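Local coordinates for sister chromatid cohesion protein (Chaetomium thermophilum, PDB 5T8V) that probably helps load cohesin onto chromatin, this chain being the C-terminal, HEAT-repeat part of the Scc2 cohesin loader, at residues 1032-1037 against 1068-1073; 1058-1063 against 1126-1131. All blocks are in the same frame, centred on the assembly; numbering follows the deposited sequence.

Contact 1: 1032-1037 against 1068-1073; sequences ALDCVG and ETMVLR
Met1070 reaches across to Leu1033 and Asp1034, and tracing its side chain outward covers most of the contact. Its CB faces the CB of Leu1033 at 4.1 Å, an apolar approach close to both backbones, with the amide N of Asp1034 slightly farther off. With CG anti to the carbonyl carbon (chi1 -63°) and a bend at chi2 (-65°), the chain turns across the neighbouring helix, and CG, 4.4 Å from Asp1034 N, carries the sulfur out toward the aspartate. There SD lies 3.6 Å from Asp1034 CB and about as near to CG and OD2 of the same residue, the two side chains meeting at a slant. A further bend, at chi3, takes the methyl back over its own helix, leaving CE 4.6 Å from Asp1034 OD2, its nearest atom of that residue, so the sulfur and not the methyl does the touching.

Helices 1026-1042 and 1065-1086 meet here within the all-helical HEAT-repeat solenoid, and they come close: the CA atoms of Asp1034 and Met1070 are 5.3 Å apart. Gly1037 lies a turn further on, and its carbonyl takes a hydrogen bond from the hydroxyl of Ser1074.

The carboxylate of Asp1034 is not spent on the sulfur. Its chi1 of -166° puts CB and CG alongside SD while OD2 forms a salt bridge with Arg919, a residue far back in the sequence. On the other flank the leucyl end of Leu1033 extends beyond Met1070 to Val1059 of helix 1050-1062.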
ATOM      1  N   ALA A1032     -35.429 -21.354 -46.318  1.00 38.15           N
ATOM      2  CA  ALA A1032     -36.744 -20.780 -46.587  1.00 39.12           C
ATOM      3  C   ALA A1032     -37.195 -19.897 -45.431  1.00 39.13           C
ATOM      4  O   ALA A1032     -37.560 -18.729 -45.627  1.00 39.49           O
ATOM      5  CB  ALA A1032     -37.760 -21.894 -46.840  1.00 40.51           C
ATOM      6  N   LEU A1033     -37.174 -20.441 -44.212  1.00 41.50           N
ATOM      7  CA  LEU A1033     -37.540 -19.653 -43.041  1.00 40.79           C
ATOM      8  C   LEU A1033     -36.600 -18.468 -42.864  1.00 39.28           C
ATOM      9  O   LEU A1033     -37.029 -17.375 -42.476  1.00 39.13           O
ATOM     10  CB  LEU A1033     -37.545 -20.540 -41.798  1.00 41.08           C
ATOM     11  CG  LEU A1033     -38.723 -21.518 -41.750  1.00 42.84           C
ATOM     12  CD1 LEU A1033     -38.463 -22.612 -40.736  1.00 44.06           C
ATOM     13  CD2 LEU A1033     -40.023 -20.790 -41.428  1.00 43.13           C
ATOM     14  N   ASP A1034     -35.310 -18.664 -43.145  1.00 41.59           N
ATOM     15  CA  ASP A1034     -34.367 -17.551 -43.118  1.00 40.56           C
ATOM     16  C   ASP A1034     -34.797 -16.460 -44.090  1.00 40.64           C
ATOM     17  O   ASP A1034     -34.822 -15.272 -43.744  1.00 40.13           O
ATOM     18  CB  ASP A1034     -32.963 -18.056 -43.459  1.00 40.66           C
ATOM     19  CG  ASP A1034     -31.882 -17.044 -43.135  1.00 41.17           C
ATOM     20  OD1 ASP A1034     -32.214 -15.861 -42.908  1.00 41.68           O
ATOM     21  OD2 ASP A1034     -30.693 -17.430 -43.113  1.00 41.49           O
ATOM     22  N   CYS A1035     -35.151 -16.852 -45.315  1.00 41.17           N
ATOM     23  CA  CYS A1035     -35.584 -15.890 -46.322  1.00 41.39           C
ATOM     24  C   CYS A1035     -36.804 -15.106 -45.847  1.00 42.24           C
ATOM     25  O   CYS A1035     -36.777 -13.871 -45.774  1.00 42.49           O
ATOM     26  CB  CYS A1035     -35.882 -16.621 -47.631  1.00 41.76           C
ATOM     27  SG  CYS A1035     -36.678 -15.612 -48.894  1.00 42.68           S
ATOM     28  N   VAL A1036     -37.890 -15.810 -45.517  1.00 44.35           N
ATOM     29  CA  VAL A1036     -39.108 -15.119 -45.094  1.00 46.00           C
ATOM     30  C   VAL A1036     -38.846 -14.249 -43.872  1.00 46.10           C
ATOM     31  O   VAL A1036     -39.484 -13.202 -43.701  1.00 47.11           O
ATOM     32  CB  VAL A1036     -40.241 -16.131 -44.827  1.00 47.77           C
ATOM     33  CG1 VAL A1036     -39.847 -17.095 -43.737  1.00 46.98           C
ATOM     34  CG2 VAL A1036     -41.529 -15.409 -44.459  1.00 49.97           C
ATOM     35  N   GLY A1037     -37.928 -14.664 -42.998  1.00 34.42           N
ATOM     36  CA  GLY A1037     -37.593 -13.835 -41.850  1.00 34.05           C
ATOM     37  C   GLY A1037     -36.915 -12.540 -42.257  1.00 34.30           C
ATOM     38  O   GLY A1037     -37.282 -11.454 -41.790  1.00 34.83           O
ATOM     39  N   GLU A1068     -35.953 -22.606 -35.589  1.00 53.94           N
ATOM     40  CA  GLU A1068     -36.593 -21.661 -34.683  1.00 51.74           C
ATOM     41  C   GLU A1068     -35.649 -20.539 -34.280  1.00 47.70           C
ATOM     42  O   GLU A1068     -36.115 -19.464 -33.880  1.00 46.15           O
ATOM     43  CB  GLU A1068     -37.136 -22.379 -33.438  1.00 53.45           C
ATOM     44  CG  GLU A1068     -36.102 -22.826 -32.423  1.00 53.76           C
ATOM     45  CD  GLU A1068     -36.712 -23.677 -31.317  1.00 54.80           C
ATOM     46  OE1 GLU A1068     -37.937 -23.919 -31.358  1.00 55.55           O
ATOM     47  OE2 GLU A1068     -35.971 -24.104 -30.407  1.00 54.69           O
ATOM     48  N   THR A1069     -34.335 -20.758 -34.388  1.00 52.72           N
ATOM     49  CA  THR A1069     -33.399 -19.640 -34.397  1.00 50.13           C
ATOM     50  C   THR A1069     -33.663 -18.737 -35.593  1.00 49.34           C
ATOM     51  O   THR A1069     -33.609 -17.506 -35.478  1.00 49.19           O
ATOM     52  CB  THR A1069     -31.956 -20.149 -34.424  1.00 48.90           C
ATOM     53  OG1 THR A1069     -31.705 -20.963 -33.273  1.00 49.16           O
ATOM     54  CG2 THR A1069     -30.963 -18.989 -34.450  1.00 47.78           C
ATOM     55  N   MET A1070     -33.957 -19.333 -36.753  1.00 44.18           N
ATOM     56  CA  MET A1070     -34.296 -18.533 -37.929  1.00 43.15           C
ATOM     57  C   MET A1070     -35.469 -17.595 -37.659  1.00 41.85           C
ATOM     58  O   MET A1070     -35.521 -16.493 -38.216  1.00 40.80           O
ATOM     59  CB  MET A1070     -34.614 -19.450 -39.110  1.00 44.64           C
ATOM     60  CG  MET A1070     -33.442 -20.314 -39.575  1.00 44.65           C
ATOM     61  SD  MET A1070     -32.067 -19.363 -40.251  1.00 43.07           S
ATOM     62  CE  MET A1070     -31.028 -19.140 -38.807  1.00 42.08           C
ATOM     63  N   VAL A1071     -36.415 -18.007 -36.815  1.00 39.04           N
ATOM     64  CA  VAL A1071     -37.554 -17.154 -36.484  1.00 38.25           C
ATOM     65  C   VAL A1071     -37.176 -16.149 -35.400  1.00 37.49           C
ATOM     66  O   VAL A1071     -37.501 -14.957 -35.492  1.00 37.17           O
ATOM     67  CB  VAL A1071     -38.752 -18.023 -36.052  1.00 39.27           C
ATOM     68  CG1 VAL A1071     -39.964 -17.155 -35.727  1.00 40.04           C
ATOM     69  CG2 VAL A1071     -39.096 -19.042 -37.134  1.00 39.72           C
ATOM     70  N   LEU A1072     -36.487 -16.616 -34.355  1.00 38.90           N
ATOM     71  CA  LEU A1072     -36.155 -15.739 -33.238  1.00 37.85           C
ATOM     72  C   LEU A1072     -35.276 -14.579 -33.684  1.00 37.22           C
ATOM     73  O   LEU A1072     -35.420 -13.459 -33.185  1.00 37.55           O
ATOM     74  CB  LEU A1072     -35.463 -16.534 -32.130  1.00 36.01           C
ATOM     75  CG  LEU A1072     -36.338 -17.518 -31.351  1.00 37.07           C
ATOM     76  CD1 LEU A1072     -35.480 -18.360 -30.420  1.00 37.10           C
ATOM     77  CD2 LEU A1072     -37.419 -16.788 -30.567  1.00 37.76           C
ATOM     78  N   ARG A1073     -34.353 -14.824 -34.616  1.00 37.11           N
ATOM     79  CA  ARG A1073     -33.487 -13.746 -35.084  1.00 36.68           C
ATOM     80  C   ARG A1073     -34.285 -12.696 -35.845  1.00 36.45           C
ATOM     81  O   ARG A1073     -34.059 -11.490 -35.676  1.00 36.79           O
ATOM     82  CB  ARG A1073     -32.365 -14.317 -35.949  1.00 37.19           C
ATOM     83  CG  ARG A1073     -31.321 -15.082 -35.149  1.00 38.38           C
ATOM     84  CD  ARG A1073     -30.280 -15.739 -36.036  1.00 40.32           C
ATOM     85  NE  ARG A1073     -29.189 -16.313 -35.251  1.00 42.13           N
ATOM     86  CZ  ARG A1073     -28.195 -17.035 -35.759  1.00 43.82           C
ATOM     87  NH1 ARG A1073     -28.142 -17.285 -37.061  1.00 44.53           N
ATOM     88  NH2 ARG A1073     -27.248 -17.511 -34.960  1.00 44.61           N
TER

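Contact 2: 1058-1063 against 1126-1131; sequences QVFDDQ and LKDITR
Phe1060 offers one ring face to Asp1128, whose CB sits over it in a CH-pi contact, 4.0 Å from the centroid and 25° off the normal. The carboxylate follows the ring, its plane only 19° from that of the phenyl, but it is shifted past the rim: OD1 comes to 3.3 Å from Phe1060 CB. CG of Phe1060 is anti to its carbonyl carbon (chi1 -69°), which swings the ring toward helix 1115-1133, where it also meets the ring of Phe1125 and, from helix 1065-1086, Val1071.

Flat polar groups make the second kind of contact. Gln1063 stretches out beyond CG and places its NE2 over one face of the Arg1131 guanidinium, 3.5 Å from NH1, with amide and guanidinium planes turned well away from parallel. CG of Gln1063 lies over the same face, also offset toward the rim. Arg1131 bends at chi3 to reach this place. In this HEAT-type array of helices, helix 1050-1062 ends just here: Gln1063 leaves helical geometry with positive phi before helix 1065-1086 begins.

Charge acts only loosely. Arg1131 NH2 stands 3.4 Å from Phe1060 O at an angle too poor for a hydrogen bond, and its ion pair with Glu1068 is long and weak. Without the guanidinium, as with an alanine here, Gln1063 would probably lose the flat surface its amide lies over and Glu1068 its distant positive partner. The OD1 atoms of Asp1061 and Asp1128 are 4.6 Å apart, not in contact, and may repel each other mildly.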
ATOM      1  N   GLN A1058     -45.750 -23.689 -36.762  1.00 59.96           N
ATOM      2  CA  GLN A1058     -45.234 -25.018 -37.073  1.00 61.11           C
ATOM      3  C   GLN A1058     -43.806 -25.178 -36.567  1.00 58.39           C
ATOM      4  O   GLN A1058     -43.453 -26.215 -35.992  1.00 60.08           O
ATOM      5  CB  GLN A1058     -45.301 -25.261 -38.580  1.00 61.68           C
ATOM      6  CG  GLN A1058     -45.017 -26.699 -38.997  1.00 63.67           C
ATOM      7  CD  GLN A1058     -46.007 -27.697 -38.416  1.00 67.28           C
ATOM      8  OE1 GLN A1058     -45.634 -28.812 -38.054  1.00 67.66           O
ATOM      9  NE2 GLN A1058     -47.275 -27.306 -38.333  1.00 70.10           N
ATOM     10  N   VAL A1059     -42.972 -24.157 -36.768  1.00 39.24           N
ATOM     11  CA  VAL A1059     -41.591 -24.199 -36.295  1.00 38.09           C
ATOM     12  C   VAL A1059     -41.559 -24.419 -34.789  1.00 38.40           C
ATOM     13  O   VAL A1059     -40.934 -25.363 -34.289  1.00 38.75           O
ATOM     14  CB  VAL A1059     -40.853 -22.908 -36.689  1.00 36.67           C
ATOM     15  CG1 VAL A1059     -39.571 -22.730 -35.882  1.00 35.72           C
ATOM     16  CG2 VAL A1059     -40.536 -22.913 -38.174  1.00 36.42           C
ATOM     17  N   PHE A1060     -42.233 -23.542 -34.041  1.00 46.43           N
ATOM     18  CA  PHE A1060     -42.208 -23.648 -32.586  1.00 46.05           C
ATOM     19  C   PHE A1060     -42.786 -24.973 -32.109  1.00 49.73           C
ATOM     20  O   PHE A1060     -42.334 -25.515 -31.093  1.00 50.73           O
ATOM     21  CB  PHE A1060     -42.968 -22.475 -31.966  1.00 44.24           C
ATOM     22  CG  PHE A1060     -42.284 -21.148 -32.145  1.00 40.99           C
ATOM     23  CD1 PHE A1060     -40.962 -20.978 -31.770  1.00 39.14           C
ATOM     24  CD2 PHE A1060     -42.963 -20.074 -32.697  1.00 40.65           C
ATOM     25  CE1 PHE A1060     -40.332 -19.760 -31.936  1.00 37.33           C
ATOM     26  CE2 PHE A1060     -42.336 -18.854 -32.867  1.00 37.12           C
ATOM     27  CZ  PHE A1060     -41.020 -18.697 -32.486  1.00 36.69           C
ATOM     28  N   ASP A1061     -43.773 -25.516 -32.824  1.00 50.38           N
ATOM     29  CA  ASP A1061     -44.333 -26.809 -32.444  1.00 53.40           C
ATOM     30  C   ASP A1061     -43.324 -27.931 -32.658  1.00 53.73           C
ATOM     31  O   ASP A1061     -43.189 -28.822 -31.811  1.00 54.32           O
ATOM     32  CB  ASP A1061     -45.613 -27.085 -33.234  1.00 55.69           C
ATOM     33  CG  ASP A1061     -46.777 -26.222 -32.786  1.00 56.48           C
ATOM     34  OD1 ASP A1061     -46.757 -25.744 -31.631  1.00 55.72           O
ATOM     35  OD2 ASP A1061     -47.717 -26.027 -33.586  1.00 57.65           O
ATOM     36  N   ASP A1062     -42.604 -27.904 -33.782  1.00 52.81           N
ATOM     37  CA  ASP A1062     -41.631 -28.952 -34.067  1.00 53.58           C
ATOM     38  C   ASP A1062     -40.468 -28.949 -33.081  1.00 53.40           C
ATOM     39  O   ASP A1062     -39.775 -29.965 -32.961  1.00 53.89           O
ATOM     40  CB  ASP A1062     -41.103 -28.797 -35.494  1.00 52.55           C
ATOM     41  CG  ASP A1062     -42.173 -29.045 -36.539  1.00 53.99           C
ATOM     42  OD1 ASP A1062     -43.370 -28.979 -36.190  1.00 55.16           O
ATOM     43  OD2 ASP A1062     -41.818 -29.302 -37.710  1.00 53.84           O
ATOM     44  N   GLN A1063     -40.241 -27.839 -32.378  1.00 67.44           N
ATOM     45  CA  GLN A1063     -39.172 -27.745 -31.382  1.00 66.33           C
ATOM     46  C   GLN A1063     -37.809 -28.067 -31.996  1.00 65.47           C
ATOM     47  O   GLN A1063     -36.983 -28.755 -31.392  1.00 65.75           O
ATOM     48  CB  GLN A1063     -39.453 -28.655 -30.183  1.00 67.99           C
ATOM     49  CG  GLN A1063     -40.538 -28.138 -29.250  1.00 68.69           C
ATOM     50  CD  GLN A1063     -40.686 -28.989 -28.004  1.00 71.10           C
ATOM     51  OE1 GLN A1063     -40.343 -30.171 -28.002  1.00 73.76           O
ATOM     52  NE2 GLN A1063     -41.189 -28.388 -26.934  1.00 70.29           N
ATOM     53  N   LEU A1126     -45.733 -15.446 -27.616  1.00 48.54           N
ATOM     54  CA  LEU A1126     -45.154 -15.215 -26.295  1.00 47.94           C
ATOM     55  C   LEU A1126     -44.889 -16.528 -25.568  1.00 47.66           C
ATOM     56  O   LEU A1126     -43.803 -16.736 -25.017  1.00 46.13           O
ATOM     57  CB  LEU A1126     -46.078 -14.324 -25.463  1.00 49.54           C
ATOM     58  CG  LEU A1126     -45.568 -13.984 -24.058  1.00 48.73           C
ATOM     59  CD1 LEU A1126     -44.297 -13.150 -24.129  1.00 47.12           C
ATOM     60  CD2 LEU A1126     -46.637 -13.263 -23.259  1.00 49.95           C
ATOM     61  N   LYS A1127     -45.877 -17.426 -25.549  1.00 57.43           N
ATOM     62  CA  LYS A1127     -45.715 -18.687 -24.830  1.00 58.29           C
ATOM     63  C   LYS A1127     -44.511 -19.466 -25.347  1.00 56.23           C
ATOM     64  O   LYS A1127     -43.713 -19.989 -24.559  1.00 55.22           O
ATOM     65  CB  LYS A1127     -46.987 -19.524 -24.952  1.00 61.67           C
ATOM     66  CG  LYS A1127     -48.217 -18.869 -24.341  1.00 64.98           C
ATOM     67  CD  LYS A1127     -49.461 -19.723 -24.538  1.00 68.84           C
ATOM     68  CE  LYS A1127     -50.683 -19.094 -23.886  1.00 70.49           C
ATOM     69  NZ  LYS A1127     -51.911 -19.918 -24.084  1.00 73.00           N
ATOM     70  N   ASP A1128     -44.358 -19.548 -26.670  1.00 56.62           N
ATOM     71  CA  ASP A1128     -43.263 -20.320 -27.246  1.00 54.84           C
ATOM     72  C   ASP A1128     -41.915 -19.685 -26.929  1.00 52.40           C
ATOM     73  O   ASP A1128     -40.978 -20.374 -26.502  1.00 51.65           O
ATOM     74  CB  ASP A1128     -43.454 -20.448 -28.756  1.00 54.99           C
ATOM     75  CG  ASP A1128     -44.771 -21.099 -29.121  1.00 57.97           C
ATOM     76  OD1 ASP A1128     -44.819 -22.346 -29.178  1.00 59.27           O
ATOM     77  OD2 ASP A1128     -45.757 -20.366 -29.347  1.00 59.35           O
ATOM     78  N   ILE A1129     -41.795 -18.370 -27.125  1.00 49.75           N
ATOM     79  CA  ILE A1129     -40.515 -17.717 -26.862  1.00 48.30           C
ATOM     80  C   ILE A1129     -40.148 -17.866 -25.393  1.00 48.36           C
ATOM     81  O   ILE A1129     -38.981 -18.095 -25.046  1.00 48.24           O
ATOM     82  CB  ILE A1129     -40.550 -16.238 -27.287  1.00 48.01           C
ATOM     83  CG1 ILE A1129     -41.108 -16.072 -28.705  1.00 47.86           C
ATOM     84  CG2 ILE A1129     -39.138 -15.674 -27.270  1.00 47.44           C
ATOM     85  CD1 ILE A1129     -41.459 -14.642 -29.056  1.00 47.54           C
ATOM     86  N   THR A1130     -41.138 -17.751 -24.505  1.00 40.74           N
ATOM     87  CA  THR A1130     -40.903 -18.004 -23.087  1.00 41.05           C
ATOM     88  C   THR A1130     -40.372 -19.416 -22.872  1.00 41.52           C
ATOM     89  O   THR A1130     -39.367 -19.614 -22.180  1.00 41.02           O
ATOM     90  CB  THR A1130     -42.196 -17.790 -22.293  1.00 42.53           C
ATOM     91  OG1 THR A1130     -42.626 -16.428 -22.427  1.00 42.34           O
ATOM     92  CG2 THR A1130     -41.990 -18.108 -20.811  1.00 42.56           C
ATOM     93  N   ARG A1131     -41.038 -20.413 -23.461  1.00 47.97           N
ATOM     94  CA  ARG A1131     -40.579 -21.793 -23.332  1.00 49.38           C
ATOM     95  C   ARG A1131     -39.112 -21.920 -23.720  1.00 48.88           C
ATOM     96  O   ARG A1131     -38.309 -22.496 -22.979  1.00 49.40           O
ATOM     97  CB  ARG A1131     -41.439 -22.717 -24.194  1.00 51.26           C
ATOM     98  CG  ARG A1131     -41.014 -24.183 -24.147  1.00 52.99           C
ATOM     99  CD  ARG A1131     -41.782 -25.028 -25.146  1.00 55.28           C
ATOM    100  NE  ARG A1131     -41.644 -24.522 -26.510  1.00 55.63           N
ATOM    101  CZ  ARG A1131     -40.552 -24.659 -27.258  1.00 55.44           C
ATOM    102  NH1 ARG A1131     -39.482 -25.285 -26.778  1.00 55.38           N
ATOM    103  NH2 ARG A1131     -40.525 -24.164 -28.489  1.00 54.39           N
TER

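From the N terminus the chain passes 1032-1037, then 1058-1063, then 1068-1073 and lastly 1126-1131, so the two contacts cross. Contact 1 closes a loop of 30 residues that contains helix 1050-1062 with the first half of contact 2. Contact 2 closes a longer one of 62 residues, holding helix 1065-1086 and residues 1088-1111, which are not modelled. Their centres are 13 Å apart and they touch directly, Val1059 packing against Glu1068 among other pairs. Helix 1050-1062 thus borders both helices of contact 1, and the four helices from 1026 to 1133 form one continuous patch of the solenoid.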